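Local structure of acetyltransferase (Vibrio fischeri, 3JVN) at residues M57-I71 with E103-L117. The protein probably transfers an acyl group, most likely acetyl from acetyl-coenzyme A, to an acceptor not yet identified, as a member of the GNAT family. Sequence-based numbering, arbitrary orientation.
Sequences MVYVAEMDDVIIGFI and EGVAEQLMMRIEQEL. With SO4 (sulfate ion), chain B.
Leu-109 of helix 105-118 sits across both strands of the antiparallel hairpin 56-62 and 67-79, in the central sheet of a GNAT fold, with CB on Ile-71, CD1 by the backbone O of Phe-70 and CD2 toward Ala-61. The helix axis is inclined by 32° to 67-71 and runs roughly counter to 57-62. The Leu-109 and Ile-71 side chains lie alongside, pointing opposite ways, CB of Leu-109 lying 3.9 Å from CG2 of Ile-71. The Ile-71 side chain, anti at chi1 and chi2, brings CD1 against both SE of Met-110 (selenomethionine) and CG2 of Ile-113, each 3.7 Å away. Nearer the hairpin turn, CG1 of Val-105 rests on Ala-61 CB (3.5 Å) and on Ile-68 CD1. Here a classic bulge sets Ile-68 and Gly-69 opposite the single residue Ala-61. Toward the other end, SE of the selenomethionine Met-57 lies 3.8 Å from CD1 of Leu-117.

Tyr-59 and Arg-112 meet at one border of this apolar layer. Arg-112 CG sits over the phenol face, 3.6 Å from the ring centroid and 11° off the normal, a CH-pi contact. A bend at chi2 folds the arginine back, and its guanidinium comes over the CE1-CZ side of the ring, tilted 37° from it. Arg-112 then donates two fairly straight hydrogen bonds to a sulfate, NE to O4 (2.9 Å) and NH2 to O2 (2.6 Å); the backbone N of Arg-7 is also hydrogen-bonded to the ion, probably a crystallisation additive. Strand 86-96 extends the apolar layer, Leu-94 touching Ile-71 and Ile-91 touching Met-110, as expected of the alpha/beta core of GNAT acetyltransferases.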
loop_
_atom_site.group_PDB
_atom_site.type_symbol
_atom_site.label_atom_id
_atom_site.label_comp_id
_atom_site.label_asym_id
_atom_site.label_seq_id
_atom_site.Cartn_x
_atom_site.Cartn_y
_atom_site.Cartn_z
HETATM N N MSE A 57 2.333 15.653 -8.265
HETATM C CA MSE A 57 1.506 16.785 -7.886
HETATM C C MSE A 57 2.231 17.733 -6.947
HETATM O O MSE A 57 2.962 17.312 -6.061
HETATM C CB MSE A 57 0.232 16.291 -7.203
HETATM C CG MSE A 57 -0.680 15.500 -8.103
HETATM SE SE MSE A 57 -1.807 14.271 -7.136
HETATM C CE MSE A 57 -3.035 15.553 -6.342
ATOM N N VAL A 58 2.026 19.024 -7.152
ATOM C CA VAL A 58 2.627 20.004 -6.275
ATOM C C VAL A 58 1.701 21.202 -6.164
ATOM O O VAL A 58 1.470 21.905 -7.135
ATOM C CB VAL A 58 4.038 20.441 -6.763
ATOM C CG1 VAL A 58 4.017 20.731 -8.250
ATOM C CG2 VAL A 58 4.483 21.655 -5.992
ATOM N N TYR A 59 1.137 21.411 -4.980
ATOM C CA TYR A 59 0.266 22.555 -4.784
ATOM C C TYR A 59 0.942 23.545 -3.857
ATOM O O TYR A 59 1.728 23.157 -2.992
ATOM C CB TYR A 59 -1.071 22.111 -4.208
ATOM C CG TYR A 59 -1.803 21.173 -5.121
ATOM C CD1 TYR A 59 -2.476 21.648 -6.254
ATOM C CD2 TYR A 59 -1.830 19.811 -4.860
ATOM C CE1 TYR A 59 -3.153 20.776 -7.101
ATOM C CE2 TYR A 59 -2.505 18.941 -5.697
ATOM C CZ TYR A 59 -3.167 19.420 -6.806
ATOM O OH TYR A 59 -3.858 18.547 -7.613
ATOM N N VAL A 60 0.645 24.826 -4.060
ATOM C CA VAL A 60 1.213 25.889 -3.239
ATOM C C VAL A 60 0.130 26.786 -2.633
ATOM O O VAL A 60 -0.973 26.907 -3.174
ATOM C CB VAL A 60 2.200 26.786 -4.061
ATOM C CG1 VAL A 60 3.477 26.013 -4.381
ATOM C CG2 VAL A 60 1.527 27.270 -5.346
ATOM N N ALA A 61 0.455 27.393 -1.495
ATOM C CA ALA A 61 -0.439 28.312 -0.800
ATOM C C ALA A 61 0.127 29.714 -1.049
ATOM O O ALA A 61 1.250 30.014 -0.637
ATOM C CB ALA A 61 -0.457 28.004 0.691
ATOM N N GLU A 62 -0.636 30.562 -1.735
ATOM C CA GLU A 62 -0.190 31.920 -2.045
ATOM C C GLU A 62 -1.004 32.911 -1.223
ATOM O O GLU A 62 -2.231 32.946 -1.315
ATOM C CB GLU A 62 -0.371 32.200 -3.550
ATOM C CG GLU A 62 0.812 32.905 -4.238
ATOM C CD GLU A 62 0.661 32.980 -5.757
ATOM O OE1 GLU A 62 1.624 33.401 -6.436
ATOM O OE2 GLU A 62 -0.420 32.626 -6.278
HETATM N N MSE A 63 -0.322 33.707 -0.408
HETATM C CA MSE A 63 -1.010 34.688 0.419
HETATM C C MSE A 63 -1.320 35.941 -0.395
HETATM O O MSE A 63 -2.434 36.107 -0.896
HETATM C CB MSE A 63 -0.164 35.051 1.643
HETATM C CG MSE A 63 -0.850 36.017 2.602
HETATM SE SE MSE A 63 -2.609 35.407 3.164
HETATM C CE MSE A 63 -2.141 34.594 4.865
ATOM N N ASP A 64 -0.329 36.817 -0.529
ATOM C CA ASP A 64 -0.507 38.052 -1.285
ATOM C C ASP A 64 -0.074 37.836 -2.729
ATOM O O ASP A 64 -0.882 37.906 -3.654
ATOM C CB ASP A 64 0.311 39.181 -0.647
ATOM C CG ASP A 64 -0.566 40.278 -0.070
ATOM O OD1 ASP A 64 -1.260 40.948 -0.864
ATOM O OD2 ASP A 64 -0.573 40.464 1.170
ATOM N N ASP A 65 1.217 37.577 -2.902
ATOM C CA ASP A 65 1.798 37.318 -4.212
ATOM C C ASP A 65 3.037 36.480 -3.957
ATOM O O ASP A 65 3.850 36.253 -4.852
ATOM C CB ASP A 65 2.194 38.623 -4.908
ATOM C CG ASP A 65 1.307 38.944 -6.103
ATOM O OD1 ASP A 65 1.187 38.077 -7.002
ATOM O OD2 ASP A 65 0.739 40.062 -6.144
ATOM N N VAL A 66 3.169 36.037 -2.711
ATOM C CA VAL A 66 4.294 35.219 -2.286
ATOM C C VAL A 66 3.813 33.830 -1.834
ATOM O O VAL A 66 2.783 33.693 -1.172
ATOM C CB VAL A 66 5.076 35.923 -1.137
ATOM C CG1 VAL A 66 4.132 36.265 0.009
ATOM C CG2 VAL A 66 6.213 35.036 -0.641
ATOM N N ILE A 67 4.561 32.801 -2.214
ATOM C CA ILE A 67 4.222 31.432 -1.851
ATOM C C ILE A 67 4.675 31.162 -0.421
ATOM O O ILE A 67 5.878 31.145 -0.136
ATOM C CB ILE A 67 4.908 30.433 -2.795
ATOM C CG1 ILE A 67 4.513 30.751 -4.237
ATOM C CG2 ILE A 67 4.524 29.018 -2.414
ATOM C CD1 ILE A 67 5.270 29.973 -5.281
ATOM N N ILE A 68 3.716 30.961 0.480
ATOM C CA ILE A 68 4.038 30.706 1.878
ATOM C C ILE A 68 3.921 29.236 2.261
ATOM O O ILE A 68 4.027 28.878 3.437
ATOM C CB ILE A 68 3.155 31.574 2.834
ATOM C CG1 ILE A 68 1.673 31.524 2.413
ATOM C CG2 ILE A 68 3.664 33.013 2.851
ATOM C CD1 ILE A 68 0.941 30.276 2.852
ATOM N N GLY A 69 3.721 28.382 1.264
ATOM C CA GLY A 69 3.611 26.964 1.542
ATOM C C GLY A 69 3.381 26.111 0.310
ATOM O O GLY A 69 2.977 26.605 -0.737
ATOM N N PHE A 70 3.657 24.819 0.437
ATOM C CA PHE A 70 3.459 23.882 -0.659
ATOM C C PHE A 70 3.328 22.464 -0.097
ATOM O O PHE A 70 3.652 22.202 1.064
ATOM C CB PHE A 70 4.632 23.947 -1.657
ATOM C CG PHE A 70 5.918 23.385 -1.122
ATOM C CD1 PHE A 70 6.721 24.129 -0.256
ATOM C CD2 PHE A 70 6.291 22.080 -1.424
ATOM C CE1 PHE A 70 7.874 23.572 0.308
ATOM C CE2 PHE A 70 7.435 21.517 -0.867
ATOM C CZ PHE A 70 8.226 22.261 -0.002
ATOM N N ILE A 71 2.824 21.561 -0.925
ATOM C CA ILE A 71 2.663 20.171 -0.541
ATOM C C ILE A 71 3.023 19.405 -1.801
ATOM O O ILE A 71 2.832 19.908 -2.909
ATOM C CB ILE A 71 1.204 19.850 -0.061
ATOM C CG1 ILE A 71 1.132 18.386 0.417
ATOM C CG2 ILE A 71 0.202 20.165 -1.159
ATOM C CD1 ILE A 71 -0.167 18.026 1.107
ATOM N N GLU A 103 -2.234 28.315 11.189
ATOM C CA GLU A 103 -3.222 29.125 10.484
ATOM C C GLU A 103 -4.106 28.287 9.558
ATOM O O GLU A 103 -4.883 28.828 8.768
ATOM C CB GLU A 103 -2.504 30.226 9.697
ATOM C CG GLU A 103 -3.407 31.293 9.097
ATOM C CD GLU A 103 -2.641 32.557 8.766
ATOM O OE1 GLU A 103 -3.252 33.514 8.239
ATOM O OE2 GLU A 103 -1.421 32.594 9.043
ATOM N N GLY A 104 -3.976 26.966 9.661
ATOM C CA GLY A 104 -4.779 26.063 8.852
ATOM C C GLY A 104 -4.368 25.939 7.397
ATOM O O GLY A 104 -5.104 25.369 6.590
ATOM N N VAL A 105 -3.199 26.472 7.055
ATOM C CA VAL A 105 -2.702 26.404 5.688
ATOM C C VAL A 105 -2.350 24.960 5.309
ATOM O O VAL A 105 -2.431 24.574 4.142
ATOM C CB VAL A 105 -1.468 27.310 5.517
ATOM C CG1 VAL A 105 -1.062 27.368 4.054
ATOM C CG2 VAL A 105 -1.784 28.697 6.041
ATOM N N ALA A 106 -1.970 24.165 6.305
ATOM C CA ALA A 106 -1.637 22.766 6.069
ATOM C C ALA A 106 -2.894 22.010 5.630
ATOM O O ALA A 106 -2.869 21.310 4.617
ATOM C CB ALA A 106 -1.064 22.142 7.330
ATOM N N GLU A 107 -3.989 22.163 6.386
ATOM C CA GLU A 107 -5.255 21.493 6.068
ATOM C C GLU A 107 -5.739 21.855 4.677
ATOM O O GLU A 107 -6.202 20.987 3.946
ATOM C CB GLU A 107 -6.359 21.832 7.098
ATOM C CG GLU A 107 -7.766 21.267 6.731
ATOM C CD GLU A 107 -8.751 21.132 7.918
ATOM O OE1 GLU A 107 -8.508 20.298 8.827
ATOM O OE2 GLU A 107 -9.785 21.849 7.932
ATOM N N GLN A 108 -5.638 23.125 4.303
ATOM C CA GLN A 108 -6.089 23.516 2.974
ATOM C C GLN A 108 -5.188 22.943 1.875
ATOM O O GLN A 108 -5.591 22.880 0.712
ATOM C CB GLN A 108 -6.207 25.042 2.869
ATOM C CG GLN A 108 -5.042 25.811 3.440
ATOM C CD GLN A 108 -5.351 27.289 3.626
ATOM O OE1 GLN A 108 -6.327 27.655 4.285
ATOM N NE2 GLN A 108 -4.508 28.146 3.060
ATOM N N LEU A 109 -3.982 22.514 2.249
ATOM C CA LEU A 109 -3.054 21.905 1.294
ATOM C C LEU A 109 -3.346 20.402 1.233
ATOM O O LEU A 109 -3.412 19.817 0.156
ATOM C CB LEU A 109 -1.601 22.141 1.719
ATOM C CG LEU A 109 -1.028 23.549 1.525
ATOM C CD1 LEU A 109 0.335 23.637 2.180
ATOM C CD2 LEU A 109 -0.925 23.871 0.049
HETATM N N MSE A 110 -3.520 19.784 2.396
HETATM C CA MSE A 110 -3.838 18.364 2.468
HETATM C C MSE A 110 -5.213 18.156 1.848
HETATM O O MSE A 110 -5.514 17.095 1.302
HETATM C CB MSE A 110 -3.879 17.893 3.926
HETATM C CG MSE A 110 -2.520 17.528 4.535
HETATM SE SE MSE A 110 -1.744 15.910 3.734
HETATM C CE MSE A 110 -3.408 14.948 3.409
HETATM N N MSE A 111 -6.044 19.188 1.960
HETATM C CA MSE A 111 -7.406 19.172 1.440
HETATM C C MSE A 111 -7.394 19.153 -0.083
HETATM O O MSE A 111 -8.190 18.460 -0.725
HETATM C CB MSE A 111 -8.162 20.414 1.924
HETATM C CG MSE A 111 -9.547 20.130 2.505
HETATM SE SE MSE A 111 -9.484 19.133 4.182
HETATM C CE MSE A 111 -9.602 17.329 3.478
ATOM N N ARG A 112 -6.488 19.937 -0.655
ATOM C CA ARG A 112 -6.364 20.026 -2.098
ATOM C C ARG A 112 -5.849 18.707 -2.690
ATOM O O ARG A 112 -6.496 18.114 -3.553
ATOM C CB ARG A 112 -5.411 21.165 -2.473
ATOM C CG ARG A 112 -5.276 21.388 -3.971
ATOM C CD ARG A 112 -6.564 21.950 -4.573
ATOM N NE ARG A 112 -6.537 21.992 -6.035
ATOM C CZ ARG A 112 -6.416 20.914 -6.812
ATOM N NH1 ARG A 112 -6.309 19.700 -6.273
ATOM N NH2 ARG A 112 -6.404 21.048 -8.130
ATOM N N ILE A 113 -4.696 18.239 -2.219
ATOM C CA ILE A 113 -4.143 17.008 -2.759
ATOM C C ILE A 113 -5.111 15.822 -2.695
ATOM O O ILE A 113 -5.129 14.983 -3.606
ATOM C CB ILE A 113 -2.788 16.639 -2.085
ATOM C CG1 ILE A 113 -2.165 15.450 -2.834
ATOM C CG2 ILE A 113 -2.977 16.336 -0.605
ATOM C CD1 ILE A 113 -0.658 15.284 -2.623
ATOM N N GLU A 114 -5.919 15.755 -1.636
ATOM C CA GLU A 114 -6.892 14.672 -1.485
ATOM C C GLU A 114 -8.026 14.839 -2.500
ATOM O O GLU A 114 -8.635 13.866 -2.929
ATOM C CB GLU A 114 -7.481 14.665 -0.074
ATOM C CG GLU A 114 -6.484 14.444 1.054
ATOM C CD GLU A 114 -7.144 14.510 2.430
ATOM O OE1 GLU A 114 -6.424 14.467 3.452
ATOM O OE2 GLU A 114 -8.387 14.610 2.487
ATOM N N GLN A 115 -8.312 16.076 -2.882
ATOM C CA GLN A 115 -9.365 16.313 -3.852
ATOM C C GLN A 115 -8.998 15.598 -5.144
ATOM O O GLN A 115 -9.776 14.797 -5.657
ATOM C CB GLN A 115 -9.513 17.805 -4.105
ATOM C CG GLN A 115 -10.691 18.183 -4.975
ATOM C CD GLN A 115 -10.643 19.651 -5.361
ATOM O OE1 GLN A 115 -9.822 20.057 -6.185
ATOM N NE2 GLN A 115 -11.513 20.460 -4.756
ATOM N N GLU A 116 -7.809 15.895 -5.666
ATOM C CA GLU A 116 -7.325 15.274 -6.896
ATOM C C GLU A 116 -7.149 13.769 -6.725
ATOM O O GLU A 116 -7.406 12.989 -7.644
ATOM C CB GLU A 116 -5.999 15.903 -7.313
ATOM C CG GLU A 116 -6.168 17.122 -8.200
ATOM C CD GLU A 116 -6.418 16.757 -9.649
ATOM O OE1 GLU A 116 -5.467 16.305 -10.321
ATOM O OE2 GLU A 116 -7.569 16.907 -10.112
ATOM N N LEU A 117 -6.706 13.368 -5.541
ATOM C CA LEU A 117 -6.514 11.961 -5.243
ATOM C C LEU A 117 -7.834 11.210 -5.320
ATOM O O LEU A 117 -7.947 10.217 -6.035
ATOM C CB LEU A 117 -5.919 11.819 -3.850
ATOM C CG LEU A 117 -4.522 11.208 -3.858
ATOM C CD1 LEU A 117 -3.707 11.749 -5.041
ATOM C CD2 LEU A 117 -3.842 11.522 -2.537
HETATM S S SO4 B . -6.063 24.486 -8.981
HETATM O O1 SO4 B . -4.743 24.843 -9.550
HETATM O O2 SO4 B . -6.511 23.207 -9.558
HETATM O O3 SO4 B . -7.039 25.535 -9.333
HETATM O O4 SO4 B . -5.966 24.373 -7.507
#